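Local structure of xyloglucan-specific endo-beta-1,4-glucanase BoGH9A (Bacteroides ovatus, 6DHT) at residues 221-224 with 225-228; 292-295 with 296-300; 23-26 with 27-31. The protein cleaves internal beta-1,4-glucosidic linkages in the xyloglucan backbone, releasing xyloglucan oligosaccharides at the surface of a gut bacterium. All coordinates share one frame; numbering follows the deposited sequence. Where two conformers were deposited one is given.

Contact 1: residues 221-224 with 225-228; sequences NLDW and MLTM
Trp224 carries the local packing along 221-228, its indole lying against Met225, Thr227 and Met228. Its CB starts 3.2 Å from Met225 N, and CG is set anti to the Trp224 backbone N (chi1 165°), which turns the ring toward the residues that follow. On the pyrrole side, Trp224 CD1 approaches Thr227 OG1 at 3.5 Å. Further out, NE1, CE2 and CZ2 all meet Met228 CG, the closest being Trp224 CZ2 at 3.5 Å. Met228 bends at both chi2 and chi3, so that its thioether folds back along the indole rim in an oblique Met-aromatic contact: Met228 SD is 4.7 Å from the centroid of the Trp224 five-membered ring. On the benzo side, Trp224 CE3 touches Met225 CG at 3.9 Å, while Asn221 ND2 lies at the ring edge, in plane, and also weakly bonds Ser179. The backbone adds a second grip. Trp224 O accepts Thr227 OG1 at 2.7 Å in the carbonyl plane, on a lone pair, and also Thr227 N at 2.9 Å from well above that plane, so the two donors use different directions. Thr227 OG1 bonds Ser162 as well, and Asn221 OD1 takes the amide of Trp166. The C-terminal part of helix 213-226 and the residues just after it belong to the helical catalytic domain, the (alpha/alpha)6 barrel of family 9. Trp224 and Met225 face Ile176 of helix 176-192, Lys174 making a cation-pi contact with the indole; Leu222 and Leu226 face helices 265-281 and 292-309.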
loop_
_atom_site.group_PDB
_atom_site.type_symbol
_atom_site.label_atom_id
_atom_site.label_comp_id
_atom_site.label_asym_id
_atom_site.label_seq_id
_atom_site.Cartn_x
_atom_site.Cartn_y
_atom_site.Cartn_z
ATOM N N ASN A 221 14.094 -5.110 -3.101
ATOM C CA ASN A 221 14.208 -3.673 -3.201
ATOM C C ASN A 221 15.225 -3.105 -2.195
ATOM O O ASN A 221 15.947 -2.190 -2.535
ATOM C CB ASN A 221 12.852 -2.976 -3.067
ATOM C CG ASN A 221 12.894 -1.539 -3.561
ATOM O OD1 ASN A 221 12.828 -1.307 -4.765
ATOM N ND2 ASN A 221 13.027 -0.572 -2.660
ATOM N N LEU A 222 15.265 -3.603 -0.958
ATOM C CA LEU A 222 16.276 -3.149 0.005
ATOM C C LEU A 222 17.698 -3.269 -0.547
ATOM O O LEU A 222 18.539 -2.384 -0.322
ATOM C CB LEU A 222 16.177 -3.936 1.304
ATOM C CG LEU A 222 14.905 -3.645 2.129
ATOM C CD1 LEU A 222 14.628 -4.747 3.185
ATOM C CD2 LEU A 222 14.942 -2.238 2.759
ATOM N N ASP A 223 17.958 -4.355 -1.260
ATOM C CA ASP A 223 19.298 -4.574 -1.810
ATOM C C ASP A 223 19.629 -3.476 -2.812
ATOM O O ASP A 223 20.745 -2.937 -2.818
ATOM C CB ASP A 223 19.371 -5.942 -2.474
ATOM C CG ASP A 223 20.784 -6.434 -2.652
ATOM O OD1 ASP A 223 21.657 -6.031 -1.854
ATOM O OD2 ASP A 223 20.993 -7.248 -3.572
ATOM N N TRP A 224 18.667 -3.120 -3.660
ATOM C CA TRP A 224 18.861 -1.968 -4.536
ATOM C C TRP A 224 19.077 -0.674 -3.732
ATOM O O TRP A 224 19.966 0.125 -4.049
ATOM C CB TRP A 224 17.680 -1.785 -5.507
ATOM C CG TRP A 224 17.728 -0.437 -6.109
ATOM C CD1 TRP A 224 18.698 0.038 -6.936
ATOM C CD2 TRP A 224 16.842 0.662 -5.867
ATOM N NE1 TRP A 224 18.453 1.343 -7.252
ATOM C CE2 TRP A 224 17.326 1.761 -6.594
ATOM C CE3 TRP A 224 15.672 0.822 -5.119
ATOM C CZ2 TRP A 224 16.682 2.986 -6.592
ATOM C CZ3 TRP A 224 15.038 2.040 -5.131
ATOM C CH2 TRP A 224 15.535 3.100 -5.846
ATOM N N MET A 225 18.260 -0.441 -2.698
ATOM C CA MET A 225 18.352 0.796 -1.925
ATOM C C MET A 225 19.769 1.029 -1.384
ATOM O O MET A 225 20.242 2.159 -1.389
ATOM C CB MET A 225 17.338 0.789 -0.770
ATOM C CG MET A 225 15.913 0.867 -1.220
ATOM S SD MET A 225 14.747 0.943 0.156
ATOM C CE MET A 225 14.839 2.670 0.581
ATOM N N LEU A 226 20.419 -0.029 -0.912
ATOM C CA LEU A 226 21.800 0.070 -0.425
ATOM C C LEU A 226 22.728 0.732 -1.450
ATOM O O LEU A 226 23.623 1.495 -1.071
ATOM C CB LEU A 226 22.323 -1.313 -0.043
ATOM C CG LEU A 226 21.677 -1.938 1.191
ATOM C CD1 LEU A 226 22.171 -3.350 1.329
ATOM C CD2 LEU A 226 22.015 -1.182 2.462
ATOM N N THR A 227 22.502 0.454 -2.732
ATOM C CA THR A 227 23.347 0.999 -3.806
ATOM C C THR A 227 23.100 2.484 -4.087
ATOM O O THR A 227 23.844 3.113 -4.847
ATOM C CB THR A 227 23.182 0.222 -5.135
ATOM O OG1 THR A 227 21.938 0.559 -5.773
ATOM C CG2 THR A 227 23.281 -1.279 -4.911
ATOM N N MET A 228 22.067 3.056 -3.489
ATOM C CA MET A 228 21.720 4.452 -3.680
ATOM C C MET A 228 22.341 5.374 -2.637
ATOM O O MET A 228 22.045 6.579 -2.640
ATOM C CB MET A 228 20.199 4.607 -3.708
ATOM C CG MET A 228 19.580 3.977 -4.927
ATOM S SD MET A 228 19.797 4.931 -6.421
ATOM C CE MET A 228 18.619 6.189 -6.114
#

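Contact 2: residues 292-295 with 296-300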
loop_
_atom_site.group_PDB
_atom_site.type_symbol
_atom_site.label_atom_id
_atom_site.label_comp_id
_atom_site.label_asym_id
_atom_site.label_seq_id
_atom_site.Cartn_x
_atom_site.Cartn_y
_atom_site.Cartn_z
ATOM N N PHE A 292 23.284 -8.941 6.067
ATOM C CA PHE A 292 22.433 -7.801 5.741
ATOM C C PHE A 292 22.010 -6.991 6.977
ATOM O O PHE A 292 22.023 -5.763 6.969
ATOM C CB PHE A 292 21.216 -8.253 4.931
ATOM C CG PHE A 292 20.215 -7.162 4.689
ATOM C CD1 PHE A 292 20.559 -6.007 4.014
ATOM C CD2 PHE A 292 18.922 -7.304 5.150
ATOM C CE1 PHE A 292 19.643 -5.008 3.829
ATOM C CE2 PHE A 292 17.985 -6.310 4.937
ATOM C CZ PHE A 292 18.341 -5.171 4.291
ATOM N N SER A 293 21.605 -7.673 8.039
ATOM C CA SER A 293 21.162 -6.974 9.236
ATOM C C SER A 293 22.204 -5.963 9.698
ATOM O O SER A 293 21.886 -4.805 9.932
ATOM C CB SER A 293 20.847 -7.954 10.363
ATOM O OG SER A 293 20.550 -7.252 11.556
ATOM N N LYS A 294 23.457 -6.409 9.821
ATOM C CA LYS A 294 24.548 -5.527 10.224
ATOM C C LYS A 294 24.796 -4.398 9.233
ATOM O O LYS A 294 24.921 -3.234 9.604
ATOM C CB LYS A 294 25.819 -6.363 10.386
ATOM C CG LYS A 294 27.018 -5.596 10.911
ATOM C CD LYS A 294 28.280 -6.452 10.830
ATOM C CE LYS A 294 29.472 -5.740 11.435
ATOM N NZ LYS A 294 29.358 -5.664 12.919
ATOM N N ARG A 295 24.853 -4.739 7.958
ATOM C CA ARG A 295 25.053 -3.731 6.925
ATOM C C ARG A 295 23.944 -2.674 6.913
ATOM O O ARG A 295 24.200 -1.486 6.759
ATOM C CB ARG A 295 25.151 -4.419 5.563
ATOM C CG ARG A 295 25.367 -3.482 4.429
ATOM C CD ARG A 295 25.571 -4.216 3.122
ATOM N NE ARG A 295 25.815 -3.257 2.044
ATOM C CZ ARG A 295 25.705 -3.527 0.748
ATOM N NH1 ARG A 295 25.332 -4.742 0.341
ATOM N NH2 ARG A 295 25.948 -2.567 -0.135
ATOM N N ALA A 296 22.698 -3.108 7.090
ATOM C CA ALA A 296 21.566 -2.181 7.058
ATOM C C ALA A 296 21.656 -1.171 8.180
ATOM O O ALA A 296 21.412 0.016 7.993
ATOM C CB ALA A 296 20.263 -2.957 7.180
ATOM N N LEU A 297 22.011 -1.649 9.370
ATOM C CA LEU A 297 22.075 -0.751 10.513
ATOM C C LEU A 297 23.210 0.277 10.354
ATOM O O LEU A 297 23.020 1.473 10.582
ATOM C CB LEU A 297 22.212 -1.540 11.822
ATOM C CG LEU A 297 22.150 -0.670 13.071
ATOM C CD1 LEU A 297 20.827 0.072 13.181
ATOM C CD2 LEU A 297 22.409 -1.519 14.306
ATOM N N LEU A 298 24.360 -0.178 9.891
ATOM C CA LEU A 298 25.480 0.737 9.663
ATOM C C LEU A 298 25.091 1.786 8.637
ATOM O O LEU A 298 25.299 2.985 8.829
ATOM C CB LEU A 298 26.701 -0.040 9.166
ATOM C CG LEU A 298 27.452 -0.844 10.228
ATOM C CD1 LEU A 298 28.450 -1.801 9.590
ATOM C CD2 LEU A 298 28.160 0.091 11.180
ATOM N N ALA A 299 24.429 1.343 7.567
ATOM C CA ALA A 299 23.990 2.238 6.509
ATOM C C ALA A 299 22.967 3.248 7.003
ATOM O O ALA A 299 22.979 4.421 6.626
ATOM C CB ALA A 299 23.404 1.435 5.361
ATOM N N ALA A 300 22.047 2.766 7.842
ATOM C CA ALA A 300 21.022 3.629 8.412
ATOM C C ALA A 300 21.593 4.775 9.233
ATOM O O ALA A 300 21.154 5.913 9.109
ATOM C CB ALA A 300 20.080 2.799 9.292
#
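Phe292 and Ala296 meet twice, through their backbones and through their side chains, and both meetings follow from the four-residue spacing of an alpha helix. Ala296 N donates to Phe292 O at 2.7 Å with an N-H...O angle of 161°, and Ala296 CB lies over one face of the Phe292 ring, 4.0 Å from CE1 and offset toward the rim. The ring gets there because the Phe292 side chain leaves on the carbonyl side (chi1 174°). The next three carbonyls are satisfied in the same way: Ser293 O accepts Leu297 N at 3.2 Å, Lys294 O accepts Leu298 N at 3.1 Å, and Arg295 O accepts Ala299 N at 3.0 Å. The Lys294 bond is the straightest of the four, at 169°. One turn on, Ala296 O takes Ala300 N at 2.8 Å, and Ala299 O receives a side-chain donor, Gln229 NE2. The side chains of the donor residues also pass close to two of these acceptors, with Leu298 CG 3.5 Å from Lys294 O and the Ala299 methyl close to Arg295 O. Ser293 OG bonds Ser279 O, a link to be read with care because Ser293 was modelled in two conformers. Lys294, Arg295 and Leu298 belong to the exposed side of helix 292-309. Its buried side meets three helices: Phe292 rests on Leu222 and Leu226 of helix 213-226 (and meets Phe282 of a loop edge-to-face), Ala296 and Ala299 pack on Met275 and Phe271 of helix 265-281, and Leu297 and Ala300 reach Leu349 of helix 339-353.

Contact 3: residues 23-26 with 27-31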
loop_
_atom_site.group_PDB
_atom_site.type_symbol
_atom_site.label_atom_id
_atom_site.label_comp_id
_atom_site.label_asym_id
_atom_site.label_seq_id
_atom_site.Cartn_x
_atom_site.Cartn_y
_atom_site.Cartn_z
ATOM N N LEU A 23 -15.471 -10.618 -3.472
ATOM C CA LEU A 23 -14.713 -11.797 -3.084
ATOM C C LEU A 23 -15.558 -12.663 -2.151
ATOM O O LEU A 23 -15.534 -13.893 -2.246
ATOM C CB LEU A 23 -13.411 -11.395 -2.411
ATOM C CG LEU A 23 -12.479 -10.504 -3.218
ATOM C CD1 LEU A 23 -11.062 -10.580 -2.604
ATOM C CD2 LEU A 23 -12.425 -10.807 -4.703
ATOM N N GLY A 24 -16.328 -12.021 -1.275
ATOM C CA GLY A 24 -17.216 -12.728 -0.367
ATOM C C GLY A 24 -17.006 -12.293 1.072
ATOM O O GLY A 24 -16.447 -11.222 1.333
ATOM N N TYR A 25 -17.454 -13.131 2.000
ATOM C CA TYR A 25 -17.523 -12.776 3.412
ATOM C C TYR A 25 -17.014 -13.867 4.314
ATOM O O TYR A 25 -17.205 -15.050 4.040
ATOM C CB TYR A 25 -18.971 -12.501 3.824
ATOM C CG TYR A 25 -19.627 -11.472 2.977
ATOM C CD1 TYR A 25 -19.491 -10.107 3.241
ATOM C CD2 TYR A 25 -20.412 -11.851 1.900
ATOM C CE1 TYR A 25 -20.081 -9.155 2.436
ATOM C CE2 TYR A 25 -21.014 -10.912 1.102
ATOM C CZ TYR A 25 -20.851 -9.567 1.377
ATOM O OH TYR A 25 -21.443 -8.614 0.584
ATOM N N TYR A 26 -16.351 -13.477 5.399
ATOM C CA TYR A 26 -16.002 -14.453 6.429
ATOM C C TYR A 26 -17.270 -14.888 7.166
ATOM O O TYR A 26 -18.211 -14.091 7.277
ATOM C CB TYR A 26 -14.998 -13.883 7.448
ATOM C CG TYR A 26 -13.626 -13.600 6.853
ATOM C CD1 TYR A 26 -12.656 -14.585 6.783
ATOM C CD2 TYR A 26 -13.345 -12.359 6.307
ATOM C CE1 TYR A 26 -11.407 -14.329 6.207
ATOM C CE2 TYR A 26 -12.105 -12.092 5.733
ATOM C CZ TYR A 26 -11.166 -13.081 5.665
ATOM O OH TYR A 26 -9.968 -12.788 5.068
ATOM N N PRO A 27 -17.276 -16.121 7.711
ATOM C CA PRO A 27 -18.508 -16.599 8.361
ATOM C C PRO A 27 -19.053 -15.685 9.460
ATOM O O PRO A 27 -20.276 -15.551 9.572
ATOM C CB PRO A 27 -18.086 -17.945 8.940
ATOM C CG PRO A 27 -17.059 -18.443 7.996
ATOM C CD PRO A 27 -16.264 -17.188 7.635
ATOM N N ASN A 28 -18.177 -15.069 10.256
ATOM C CA ASN A 28 -18.634 -14.200 11.333
ATOM C C ASN A 28 -18.601 -12.726 11.016
ATOM O O ASN A 28 -18.828 -11.903 11.892
ATOM C CB ASN A 28 -17.835 -14.464 12.600
ATOM C CG ASN A 28 -18.146 -15.812 13.193
ATOM O OD1 ASN A 28 -19.295 -16.280 13.143
ATOM N ND2 ASN A 28 -17.123 -16.461 13.738
ATOM N N GLN A 29 -18.354 -12.391 9.751
ATOM C CA GLN A 29 -18.307 -10.997 9.322
ATOM C C GLN A 29 -19.689 -10.387 9.244
ATOM O O GLN A 29 -20.674 -11.096 9.040
ATOM C CB GLN A 29 -17.643 -10.915 7.939
ATOM C CG GLN A 29 -17.135 -9.543 7.560
ATOM C CD GLN A 29 -16.618 -9.500 6.127
ATOM O OE1 GLN A 29 -16.153 -10.518 5.600
ATOM N NE2 GLN A 29 -16.721 -8.342 5.487
ATOM N N GLU A 30 -19.754 -9.078 9.398
ATOM C CA GLU A 30 -20.914 -8.328 8.967
ATOM C C GLU A 30 -21.045 -8.566 7.466
ATOM O O GLU A 30 -20.048 -8.597 6.724
ATOM C CB GLU A 30 -20.721 -6.853 9.290
ATOM C CG GLU A 30 -21.869 -5.924 8.937
ATOM C CD GLU A 30 -21.549 -4.490 9.331
ATOM O OE1 GLU A 30 -20.947 -3.755 8.525
ATOM O OE2 GLU A 30 -21.849 -4.100 10.476
ATOM N N LYS A 31 -22.279 -8.763 7.012
ATOM C CA LYS A 31 -22.526 -9.065 5.603
ATOM C C LYS A 31 -23.573 -8.139 5.032
ATOM O O LYS A 31 -24.773 -8.313 5.267
ATOM C CB LYS A 31 -22.933 -10.535 5.419
ATOM C CG LYS A 31 -21.950 -11.475 6.072
ATOM C CD LYS A 31 -22.272 -12.965 5.892
ATOM C CE LYS A 31 -21.370 -13.828 6.733
ATOM N NZ LYS A 31 -21.652 -13.592 8.181
HETATM O O HOH W 1 -14.661 -9.999 3.298
#
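Tyr26 and Gln29 hold each other twice: the backbone bond from Gln29 N to Tyr26 O closes a type I beta turn, and the Gln29 side chain returns to Tyr26 N. Gln29 N donates to Tyr26 O at 3.0 Å, arriving from above the carbonyl plane. In return Tyr26 N donates to Gln29 OE1 at 3.0 Å, nearly straight at 163°; chi1 of -162° and an extended chain carry the Gln29 amide back across the turn. The same OE1 lies near the edge of the Tyr26 ring and 2.8 Å from a water, which also sits 2.9 Å from Gly24 O. Lys31 makes further first-shell contacts. Its CB lies over one face of the Tyr25 ring in a CH-pi contact, 4.2 Å from the centroid, and its NZ bonds Pro27 O and Gln29 O, both at 2.8 Å. Further out, Tyr26 OH is held by Asp565 and Leu104 N, and Glu30 forms a salt bridge with Arg469. The loop joins strands 18-19 and 32-35 of the N-terminal Ig-like domain; Tyr25 makes backbone bonds to Leu98 and Lys100, while Gln29 and Glu30 face helix 461-474 of the catalytic domain.

In the fold
Contacts 1 and 2 belong to the helical barrel of the catalytic domain, their centres 11 Å apart, whereas contact 3 lies in another domain, about 40 Å from contact 1 between centres and across the centre of the chain. Leu226 joins the first two: its CD1 is 3.6 Å from Arg295 CZ and 3.9 Å from Phe292 CE1. Contact 1 is buried and rests largely on an indole, thioethers and a shared carbonyl. Contact 2, partly buried, is held by regular helical backbone bonds with one aromatic-methyl touch. Contact 3 has no regular secondary structure; a side-chain amide and an ammonium group take up several of the backbone polar atoms there, at the boundary between the Ig-like and catalytic domains.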